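Local structure of putative nucleotide sugar epimerase/ dehydratase (Bordetella bronchiseptica, 2Q1S) at residues K132-L137 with K144-S149; P236-K241 with T291-L296; A297-E302 with D345-T350. The protein binds NADH in a Rossmann-type fold and probably acts as a nucleotide-sugar epimerase or dehydratase in the biosynthesis of lipopolysaccharide O-antigen. All coordinates share one frame; numbering follows the deposited sequence.

Interaction 1 of 3, residues K132-L137 with K144-S149; sequences KLYERL and KKVVYS. With NAI (1,4-dihydronicotinamide adenine dinucleotide), chain B.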
loop_
_atom_site.group_PDB
_atom_site.type_symbol
_atom_site.label_atom_id
_atom_site.label_comp_id
_atom_site.label_asym_id
_atom_site.label_seq_id
_atom_site.Cartn_x
_atom_site.Cartn_y
_atom_site.Cartn_z
ATOM N N LYS A 132 -3.073 -7.489 8.426
ATOM C CA LYS A 132 -3.708 -8.606 9.134
ATOM C C LYS A 132 -3.561 -8.442 10.653
ATOM O O LYS A 132 -4.484 -8.761 11.401
ATOM C CB LYS A 132 -3.194 -9.944 8.659
ATOM C CG LYS A 132 -3.553 -10.164 7.171
ATOM C CD LYS A 132 -3.244 -11.576 6.705
ATOM C CE LYS A 132 -4.233 -12.644 7.189
ATOM N NZ LYS A 132 -3.949 -13.996 6.637
ATOM N N LEU A 133 -2.415 -7.929 11.079
ATOM C CA LEU A 133 -2.227 -7.689 12.512
ATOM C C LEU A 133 -3.240 -6.683 12.996
ATOM O O LEU A 133 -3.962 -6.903 14.002
ATOM C CB LEU A 133 -0.783 -7.217 12.756
ATOM C CG LEU A 133 -0.530 -6.861 14.245
ATOM C CD1 LEU A 133 -0.650 -8.043 15.209
ATOM C CD2 LEU A 133 0.820 -6.192 14.365
ATOM N N TYR A 134 -3.315 -5.525 12.340
ATOM C CA TYR A 134 -4.199 -4.451 12.763
ATOM C C TYR A 134 -5.660 -4.896 12.731
ATOM O O TYR A 134 -6.465 -4.551 13.611
ATOM C CB TYR A 134 -3.987 -3.239 11.875
ATOM C CG TYR A 134 -2.707 -2.467 12.158
ATOM C CD1 TYR A 134 -1.755 -2.935 13.105
ATOM C CD2 TYR A 134 -2.435 -1.278 11.483
ATOM C CE1 TYR A 134 -0.614 -2.196 13.378
ATOM C CE2 TYR A 134 -1.292 -0.540 11.717
ATOM C CZ TYR A 134 -0.361 -1.007 12.660
ATOM O OH TYR A 134 0.778 -0.263 12.910
ATOM N N GLU A 135 -6.015 -5.683 11.713
ATOM C CA GLU A 135 -7.387 -6.180 11.594
ATOM C C GLU A 135 -7.778 -7.052 12.794
ATOM O O GLU A 135 -8.913 -6.994 13.276
ATOM C CB GLU A 135 -7.546 -6.945 10.275
ATOM C CG GLU A 135 -8.954 -7.436 9.973
ATOM C CD GLU A 135 -10.013 -6.341 9.794
ATOM O OE1 GLU A 135 -9.749 -5.107 9.749
ATOM O OE2 GLU A 135 -11.192 -6.762 9.762
ATOM N N ARG A 136 -6.832 -7.850 13.262
ATOM C CA ARG A 136 -7.044 -8.659 14.466
ATOM C C ARG A 136 -7.104 -7.824 15.751
ATOM O O ARG A 136 -7.942 -8.132 16.636
ATOM C CB ARG A 136 -6.008 -9.761 14.601
ATOM C CG ARG A 136 -6.272 -10.709 15.807
ATOM C CD ARG A 136 -7.661 -11.339 15.770
ATOM N NE ARG A 136 -7.891 -12.168 16.968
ATOM C CZ ARG A 136 -9.041 -12.202 17.635
ATOM N NH1 ARG A 136 -10.083 -11.500 17.207
ATOM N NH2 ARG A 136 -9.166 -12.971 18.713
ATOM N N LEU A 137 -6.227 -6.821 15.858
ATOM C CA LEU A 137 -6.125 -5.999 17.077
ATOM C C LEU A 137 -7.256 -4.989 17.214
ATOM O O LEU A 137 -7.434 -4.426 18.300
ATOM C CB LEU A 137 -4.789 -5.276 17.161
ATOM C CG LEU A 137 -3.482 -6.061 17.194
ATOM C CD1 LEU A 137 -2.351 -5.076 17.174
ATOM C CD2 LEU A 137 -3.414 -6.990 18.437
ATOM N N LYS A 144 -2.926 -0.412 25.142
ATOM C CA LYS A 144 -2.613 0.996 25.348
ATOM C C LYS A 144 -1.949 1.611 24.117
ATOM O O LYS A 144 -2.182 2.784 23.859
ATOM C CB LYS A 144 -1.664 1.241 26.543
ATOM C CG LYS A 144 -2.307 1.541 27.895
ATOM C CD LYS A 144 -3.241 0.424 28.301
ATOM C CE LYS A 144 -2.525 -0.590 29.126
ATOM N NZ LYS A 144 -3.483 -1.619 29.684
ATOM N N LYS A 145 -1.028 0.882 23.490
ATOM C CA LYS A 145 -0.279 1.408 22.334
ATOM C C LYS A 145 0.189 0.296 21.468
ATOM O O LYS A 145 0.510 -0.788 21.945
ATOM C CB LYS A 145 0.925 2.247 22.790
ATOM C CG LYS A 145 1.088 3.614 22.040
ATOM C CD LYS A 145 -0.070 4.584 22.286
ATOM C CE LYS A 145 -0.102 5.082 23.738
ATOM N NZ LYS A 145 1.093 5.910 24.040
ATOM N N VAL A 146 0.146 0.595 20.166
ATOM C CA VAL A 146 0.704 -0.263 19.125
ATOM C C VAL A 146 1.773 0.538 18.395
ATOM O O VAL A 146 1.439 1.529 17.758
ATOM C CB VAL A 146 -0.403 -0.715 18.094
ATOM C CG1 VAL A 146 0.215 -1.583 17.025
ATOM C CG2 VAL A 146 -1.513 -1.445 18.870
ATOM N N VAL A 147 3.028 0.127 18.514
ATOM C CA VAL A 147 4.118 0.878 17.936
ATOM C C VAL A 147 4.609 0.138 16.686
ATOM O O VAL A 147 4.995 -1.025 16.746
ATOM C CB VAL A 147 5.277 1.044 18.969
ATOM C CG1 VAL A 147 6.401 1.903 18.345
ATOM C CG2 VAL A 147 4.744 1.776 20.245
ATOM N N TYR A 148 4.624 0.889 15.583
ATOM C CA TYR A 148 5.039 0.390 14.267
ATOM C C TYR A 148 6.377 1.038 13.860
ATOM O O TYR A 148 6.476 2.278 13.868
ATOM C CB TYR A 148 3.933 0.750 13.257
ATOM C CG TYR A 148 4.355 0.557 11.784
ATOM C CD1 TYR A 148 4.681 -0.717 11.296
ATOM C CD2 TYR A 148 4.409 1.617 10.919
ATOM C CE1 TYR A 148 5.047 -0.917 9.996
ATOM C CE2 TYR A 148 4.810 1.453 9.604
ATOM C CZ TYR A 148 5.103 0.179 9.113
ATOM O OH TYR A 148 5.481 -0.012 7.821
ATOM N N SER A 149 7.388 0.205 13.571
ATOM C CA SER A 149 8.644 0.716 13.058
ATOM C C SER A 149 8.536 1.076 11.595
ATOM O O SER A 149 8.439 0.215 10.741
ATOM C CB SER A 149 9.768 -0.271 13.306
ATOM O OG SER A 149 9.405 -1.579 12.913
HETATM P PA NAI B . 15.305 -7.818 10.962
HETATM O O1A NAI B . 15.175 -8.435 9.616
HETATM O O2A NAI B . 16.453 -8.279 11.889
HETATM O O5B NAI B . 13.983 -7.890 11.757
HETATM C C5B NAI B . 12.698 -8.168 11.189
HETATM C C4B NAI B . 12.094 -9.418 11.807
HETATM O O4B NAI B . 10.842 -9.675 11.182
HETATM C C3B NAI B . 12.996 -10.658 11.567
HETATM O O3B NAI B . 13.235 -11.332 12.814
HETATM C C2B NAI B . 12.132 -11.536 10.675
HETATM O O2B NAI B . 12.281 -12.983 10.814
HETATM C C1B NAI B . 10.720 -11.112 11.086
HETATM N N9A NAI B . 9.678 -11.452 10.133
HETATM C C8A NAI B . 9.752 -11.395 8.768
HETATM N N7A NAI B . 8.572 -11.744 8.253
HETATM C C5A NAI B . 7.696 -12.022 9.260
HETATM C C6A NAI B . 6.298 -12.453 9.397
HETATM N N6A NAI B . 5.500 -12.680 8.347
HETATM N N1A NAI B . 5.765 -12.632 10.646
HETATM C C2A NAI B . 6.563 -12.414 11.727
HETATM N N3A NAI B . 7.844 -12.012 11.714
HETATM C C4A NAI B . 8.472 -11.791 10.505
HETATM O O3 NAI B . 15.506 -6.264 10.644
HETATM P PN NAI B . 15.568 -5.001 11.666
HETATM O O1N NAI B . 16.597 -4.085 11.226
HETATM O O2N NAI B . 15.502 -5.582 13.055
HETATM O O5D NAI B . 14.093 -4.336 11.406
HETATM C C5D NAI B . 13.128 -4.177 12.459
HETATM C C4D NAI B . 12.114 -3.132 11.989
HETATM O O4D NAI B . 12.765 -1.890 11.871
HETATM C C3D NAI B . 11.586 -3.409 10.581
HETATM O O3D NAI B . 10.184 -3.109 10.586
HETATM C C2D NAI B . 12.364 -2.474 9.706
HETATM O O2D NAI B . 11.630 -2.143 8.496
HETATM C C1D NAI B . 12.523 -1.270 10.591
HETATM N N1N NAI B . 13.638 -0.428 10.242
HETATM C C2N NAI B . 14.941 -0.790 10.479
HETATM C C3N NAI B . 15.993 0.060 10.153
HETATM C C7N NAI B . 17.448 -0.331 10.393
HETATM O O7N NAI B . 18.317 0.473 10.102
HETATM N N7N NAI B . 17.678 -1.548 10.949
HETATM C C4N NAI B . 15.727 1.351 9.621
HETATM C C5N NAI B . 14.361 1.709 9.426
HETATM C C6N NAI B . 13.351 0.816 9.777
#
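Y134 and L137 rest on V146 where helix 128-137 of the Rossmann fold covers strand 145-151, which runs parallel to both its neighbours in the sheet. The axes of the short segments run almost antiparallel, at 176°, and stay 11.8 Å apart, a gap spanned by side chains alone. On the packed side, V146 projects one methyl to each partner: CG1 lies 3.8 Å from Y134 CE1, meeting the ring obliquely, and CG2 lies 4.1 Å from L137 CD1. The fork follows from chi1 of 179°, which sets CG1 anti to the backbone N and CG2 beside it. One turn before L137, the phenol of Y134 reaches further along the strand, and its OH comes within 3.3 Å of Y148 CB, the two tyrosine side chains crossing at about a right angle. Both hydroxyls hydrogen-bond to helix 180-199, Y134 OH with S192 and Y148 OH with K185 O. On the looser side, partly exposed K132, E135 and R136 give nothing to the strand; K132 NZ forms a salt bridge with D90, and K132 packs on L120 and E135 on P119, both of the second subunit. At the strand's cofactor end, S149 OG hydrogen-bonds O3D of the nicotinamide ribose of NADH at 2.9 Å.

Interaction 2 of 3, residues P236-K241 with T291-L296; sequences PTFIYK and TSIADL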
loop_
_atom_site.group_PDB
_atom_site.type_symbol
_atom_site.label_atom_id
_atom_site.label_comp_id
_atom_site.label_asym_id
_atom_site.label_seq_id
_atom_site.Cartn_x
_atom_site.Cartn_y
_atom_site.Cartn_z
ATOM N N PRO A 236 27.836 -3.691 10.133
ATOM C CA PRO A 236 28.277 -5.057 10.419
ATOM C C PRO A 236 29.203 -5.658 9.339
ATOM O O PRO A 236 30.068 -6.493 9.655
ATOM C CB PRO A 236 26.968 -5.835 10.573
ATOM C CG PRO A 236 25.981 -5.054 9.761
ATOM C CD PRO A 236 26.371 -3.624 10.029
ATOM N N THR A 237 29.030 -5.201 8.095
ATOM C CA THR A 237 29.937 -5.619 7.020
ATOM C C THR A 237 31.346 -5.136 7.295
ATOM O O THR A 237 32.292 -5.930 7.251
ATOM C CB THR A 237 29.453 -5.120 5.654
ATOM O OG1 THR A 237 28.249 -5.801 5.324
ATOM C CG2 THR A 237 30.465 -5.445 4.567
ATOM N N PHE A 238 31.476 -3.840 7.580
ATOM C CA PHE A 238 32.789 -3.251 7.863
ATOM C C PHE A 238 33.440 -3.842 9.107
ATOM O O PHE A 238 34.644 -4.097 9.102
ATOM C CB PHE A 238 32.694 -1.734 8.018
ATOM C CG PHE A 238 32.597 -0.980 6.722
ATOM C CD1 PHE A 238 32.501 -1.638 5.492
ATOM C CD2 PHE A 238 32.632 0.407 6.742
ATOM C CE1 PHE A 238 32.416 -0.914 4.305
ATOM C CE2 PHE A 238 32.531 1.143 5.565
ATOM C CZ PHE A 238 32.429 0.482 4.338
ATOM N N ILE A 239 32.657 -4.054 10.162
ATOM C CA ILE A 239 33.185 -4.627 11.414
ATOM C C ILE A 239 33.711 -6.036 11.167
ATOM O O ILE A 239 34.825 -6.405 11.597
ATOM C CB ILE A 239 32.140 -4.595 12.554
ATOM C CG1 ILE A 239 31.920 -3.144 12.996
ATOM C CG2 ILE A 239 32.587 -5.450 13.742
ATOM C CD1 ILE A 239 30.778 -2.954 14.000
ATOM N N TYR A 240 32.914 -6.819 10.453
ATOM C CA TYR A 240 33.338 -8.182 10.140
ATOM C C TYR A 240 34.664 -8.181 9.365
ATOM O O TYR A 240 35.628 -8.856 9.773
ATOM C CB TYR A 240 32.252 -8.944 9.359
ATOM C CG TYR A 240 32.699 -10.330 8.955
ATOM C CD1 TYR A 240 32.691 -11.387 9.873
ATOM C CD2 TYR A 240 33.185 -10.575 7.666
ATOM C CE1 TYR A 240 33.147 -12.660 9.507
ATOM C CE2 TYR A 240 33.606 -11.835 7.285
ATOM C CZ TYR A 240 33.599 -12.871 8.209
ATOM O OH TYR A 240 34.039 -14.120 7.825
ATOM N N LYS A 241 34.718 -7.409 8.273
ATOM C CA LYS A 241 35.895 -7.394 7.389
ATOM C C LYS A 241 37.124 -6.835 8.113
ATOM O O LYS A 241 38.248 -7.327 7.921
ATOM C CB LYS A 241 35.605 -6.623 6.096
ATOM C CG LYS A 241 34.687 -7.383 5.140
ATOM C CD LYS A 241 34.268 -6.578 3.924
ATOM C CE LYS A 241 33.881 -7.547 2.790
ATOM N NZ LYS A 241 33.188 -6.868 1.662
ATOM N N THR A 291 27.436 10.940 10.031
ATOM C CA THR A 291 28.783 10.391 9.920
ATOM C C THR A 291 28.960 9.907 8.498
ATOM O O THR A 291 28.099 9.190 7.974
ATOM C CB THR A 291 28.985 9.201 10.899
ATOM O OG1 THR A 291 28.666 9.628 12.224
ATOM C CG2 THR A 291 30.432 8.673 10.870
ATOM N N SER A 292 30.064 10.256 7.875
ATOM C CA SER A 292 30.342 9.764 6.564
ATOM C C SER A 292 30.794 8.323 6.603
ATOM O O SER A 292 31.289 7.867 7.580
ATOM C CB SER A 292 31.362 10.632 5.862
ATOM O OG SER A 292 32.633 10.493 6.425
ATOM N N ILE A 293 30.629 7.626 5.509
ATOM C CA ILE A 293 31.068 6.230 5.438
ATOM C C ILE A 293 32.590 6.145 5.613
ATOM O O ILE A 293 33.092 5.194 6.220
ATOM C CB ILE A 293 30.576 5.544 4.143
ATOM C CG1 ILE A 293 29.048 5.647 4.050
ATOM C CG2 ILE A 293 31.035 4.082 4.054
ATOM C CD1 ILE A 293 28.323 5.091 5.266
ATOM N N ALA A 294 33.313 7.158 5.130
ATOM C CA ALA A 294 34.775 7.198 5.317
ATOM C C ALA A 294 35.162 7.248 6.801
ATOM O O ALA A 294 36.084 6.541 7.206
ATOM C CB ALA A 294 35.413 8.350 4.554
ATOM N N ASP A 295 34.445 8.059 7.595
ATOM C CA ASP A 295 34.728 8.201 9.027
ATOM C C ASP A 295 34.295 6.967 9.802
ATOM O O ASP A 295 34.995 6.525 10.714
ATOM C CB ASP A 295 34.084 9.459 9.610
ATOM C CG ASP A 295 34.790 10.727 9.171
ATOM O OD1 ASP A 295 35.904 10.633 8.602
ATOM O OD2 ASP A 295 34.244 11.823 9.396
ATOM N N LEU A 296 33.140 6.419 9.429
ATOM C CA LEU A 296 32.734 5.102 9.944
ATOM C C LEU A 296 33.861 4.067 9.774
ATOM O O LEU A 296 34.316 3.445 10.752
ATOM C CB LEU A 296 31.428 4.633 9.276
ATOM C CG LEU A 296 30.807 3.328 9.803
ATOM C CD1 LEU A 296 30.000 3.603 11.073
ATOM C CD2 LEU A 296 29.902 2.667 8.743
#
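F238 reaches I293 and L296 because its chi1 of -78° places CG anti to the carbonyl carbon and sends the ring off helix 234-243 toward the start of helix 293-304. On the opposing helix, L296 has CG anti to its own backbone N (chi1 -175°), which carries CD2 to the near side of the ring. Two neighbouring ring atoms divide the work. CE2 of F238 lies 3.6 Å from I293 CG2, with CZ of the same ring next to that methyl, while CD2 of F238 stands 4.1 Å from L296 CD2. Both methyls approach the ring obliquely; the I293 side chain crosses that of F238 at about a right angle, and L296 meets it at a slant. The CA atoms of F238 and L296 are the nearest pair across the two segments, 8.6 Å apart, and side chains bridge this distance.

I293 is in the first turn of its helix, directly after the N-cap S292. The OG of S292 accepts from D295 N at 3.3 Å with an N-H...O angle of 155°, and L296 N bonds to S292 O at 3.0 Å. The short strand 291-292, which leads into the helix, pairs antiparallel with strand 257-262. Around the ring, A297 and I300 add further apolar contacts from the same helix. The side chain of I293 is about 4 Å from that of R258, and that of F238 about 4 Å from that of P249; both residues bind UDP in another structure of this protein, though no UDP is bound to this chain. No hydrogen bond links the two segments, and all three touching residues are buried, which implies that this junction is held by apolar contact.

Interaction 3 of 3, residues A297-E302 with D345-T350; sequences ATKINE and DGLRKT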
loop_
_atom_site.group_PDB
_atom_site.type_symbol
_atom_site.label_atom_id
_atom_site.label_comp_id
_atom_site.label_asym_id
_atom_site.label_seq_id
_atom_site.Cartn_x
_atom_site.Cartn_y
_atom_site.Cartn_z
ATOM N N ALA A 297 34.345 3.916 8.538
ATOM C CA ALA A 297 35.436 2.969 8.240
ATOM C C ALA A 297 36.707 3.302 9.016
ATOM O O ALA A 297 37.363 2.402 9.543
ATOM C CB ALA A 297 35.710 2.924 6.741
ATOM N N THR A 298 37.044 4.591 9.090
ATOM C CA THR A 298 38.230 5.037 9.813
ATOM C C THR A 298 38.166 4.574 11.273
ATOM O O THR A 298 39.107 3.948 11.767
ATOM C CB THR A 298 38.408 6.577 9.699
ATOM O OG1 THR A 298 38.761 6.905 8.343
ATOM C CG2 THR A 298 39.489 7.049 10.646
ATOM N N LYS A 299 37.021 4.843 11.917
ATOM C CA LYS A 299 36.769 4.506 13.328
ATOM C C LYS A 299 36.817 2.998 13.583
ATOM O O LYS A 299 37.453 2.541 14.523
ATOM C CB LYS A 299 35.405 5.048 13.764
ATOM C CG LYS A 299 35.372 6.558 13.998
ATOM C CD LYS A 299 33.960 7.097 13.805
ATOM C CE LYS A 299 33.752 8.464 14.442
ATOM N NZ LYS A 299 34.669 9.537 14.012
ATOM N N ILE A 300 36.130 2.234 12.742
ATOM C CA ILE A 300 36.144 0.781 12.842
ATOM C C ILE A 300 37.566 0.216 12.688
ATOM O O ILE A 300 37.988 -0.663 13.452
ATOM C CB ILE A 300 35.170 0.149 11.813
ATOM C CG1 ILE A 300 33.724 0.470 12.188
ATOM C CG2 ILE A 300 35.366 -1.379 11.750
ATOM C CD1 ILE A 300 32.715 0.133 11.087
ATOM N N ASN A 301 38.312 0.724 11.712
ATOM C CA ASN A 301 39.700 0.303 11.541
ATOM C C ASN A 301 40.531 0.616 12.790
ATOM O O ASN A 301 41.262 -0.242 13.291
ATOM C CB ASN A 301 40.306 0.919 10.274
ATOM C CG ASN A 301 39.896 0.175 8.991
ATOM O OD1 ASN A 301 39.347 -0.935 9.031
ATOM N ND2 ASN A 301 40.181 0.785 7.848
ATOM N N GLU A 302 40.371 1.826 13.330
ATOM C CA GLU A 302 41.166 2.236 14.488
ATOM C C GLU A 302 40.832 1.404 15.744
ATOM O O GLU A 302 41.735 1.031 16.489
ATOM C CB GLU A 302 41.070 3.753 14.717
ATOM C CG GLU A 302 40.028 4.215 15.744
ATOM C CD GLU A 302 40.596 4.276 17.165
ATOM O OE1 GLU A 302 41.833 4.279 17.325
ATOM O OE2 GLU A 302 39.788 4.315 18.121
ATOM N N ASP A 345 31.267 5.375 20.970
ATOM C CA ASP A 345 30.860 4.427 22.010
ATOM C C ASP A 345 30.054 3.247 21.449
ATOM O O ASP A 345 30.293 2.086 21.828
ATOM C CB ASP A 345 30.125 5.131 23.163
ATOM C CG ASP A 345 30.963 6.244 23.819
ATOM O OD1 ASP A 345 32.214 6.264 23.661
ATOM O OD2 ASP A 345 30.368 7.097 24.522
ATOM N N GLY A 346 29.134 3.535 20.521
ATOM C CA GLY A 346 28.263 2.490 19.959
ATOM C C GLY A 346 29.064 1.485 19.150
ATOM O O GLY A 346 28.860 0.253 19.230
ATOM N N LEU A 347 30.030 1.997 18.402
ATOM C CA LEU A 347 30.930 1.134 17.625
ATOM C C LEU A 347 31.794 0.202 18.496
ATOM O O LEU A 347 31.917 -0.968 18.195
ATOM C CB LEU A 347 31.799 1.954 16.670
ATOM C CG LEU A 347 31.226 2.520 15.359
ATOM C CD1 LEU A 347 32.246 3.395 14.626
ATOM C CD2 LEU A 347 30.649 1.422 14.442
ATOM N N ARG A 348 32.368 0.724 19.581
ATOM C CA ARG A 348 33.092 -0.131 20.542
ATOM C C ARG A 348 32.225 -1.253 21.080
ATOM O O ARG A 348 32.640 -2.414 21.087
ATOM C CB ARG A 348 33.666 0.701 21.698
ATOM C CG ARG A 348 34.883 1.485 21.314
ATOM C CD ARG A 348 35.394 2.320 22.466
ATOM N NE ARG A 348 36.421 3.254 22.016
ATOM N N LYS A 349 31.007 -0.917 21.505
ATOM C CA LYS A 349 30.076 -1.913 22.010
ATOM C C LYS A 349 29.753 -2.974 20.957
ATOM O O LYS A 349 29.700 -4.160 21.258
ATOM C CB LYS A 349 28.796 -1.257 22.543
ATOM C CG LYS A 349 28.979 -0.660 23.930
ATOM C CD LYS A 349 27.831 0.247 24.336
ATOM C CE LYS A 349 27.974 0.757 25.785
ATOM N NZ LYS A 349 27.077 1.929 26.015
ATOM N N THR A 350 29.503 -2.529 19.725
ATOM C CA THR A 350 29.199 -3.429 18.612
ATOM C C THR A 350 30.348 -4.350 18.248
ATOM O O THR A 350 30.149 -5.560 18.090
ATOM C CB THR A 350 28.757 -2.609 17.381
ATOM O OG1 THR A 350 27.712 -1.728 17.778
ATOM C CG2 THR A 350 28.224 -3.523 16.273
#
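K299 and I300 receive the side chain of L347 in a helix-helix contact between helix 293-304 and helix 343-356, with helix 234-243 packing beside it through F238 and I239. Along the first segment, A297 turns its methyl away from helix 343-356 and packs on F238 and on the loop residues L248 and L310. T298 likewise serves its own side, its OG1 hydrogen-bonding A294 O one turn back.

K299 is the first residue to touch the other helix, and it does so with the base of its chain: CB lies 3.7 Å from L347 CD1. The aliphatic chain crosses the leucine at about a right angle, while the amino end leads away from the contact, so K299 contributes hydrocarbon here. I300 follows with its longer branch. CG1 is 3.9 Å from L347 CD2 and 4.1 Å from L347 CD1, and I300 CD1 also reaches CD2; with chi1 at -68°, CG1 stands anti to the carbonyl carbon and is thereby turned to L347. This is where the backbones come nearest, the CA atoms of I300 and L347 being 7.1 Å apart. L347 thus lays one methyl against both residues and gives the other to the isoleucine, and it touches L296 and I303 of helix 293-304 as well.

N301 turns to N306, which its OD1 meets in a hydrogen bond. E302, exposed at the margin, has OE2 5.3 Å from R348 NE, not in contact; the end of R348 beyond NE is unmodelled. No hydrogen bond joins the segments. Within 345-350, T350 OG1 donates to G346 O at 2.7 Å, from 39° above the carbonyl plane, and that oxygen also accepts from T350 N.

In the fold
Interactions 2 and 3 form one continuous apolar region, their centres 8 Å apart, because both use helix 293-304. They join directly through F238 CB and I300 CD1, 3.6 Å apart, and through I239 CD1 and T350 CG2, 3.5 Å apart, which brings helices 234-243, 293-304 and 343-356 together. Interaction 1 lies on the opposite side of the chain's centre, its centre 34 Å from that of interaction 2 and 36 Å from that of interaction 3. S149, on the strand of interaction 1, hydrogen-bonds NADH. The side chain of L296 is about 12 Å from the bound NADH. Interaction 2 lies about 4 Å from the side chains of R258 and P249, which bind UDP in another structure of this protein.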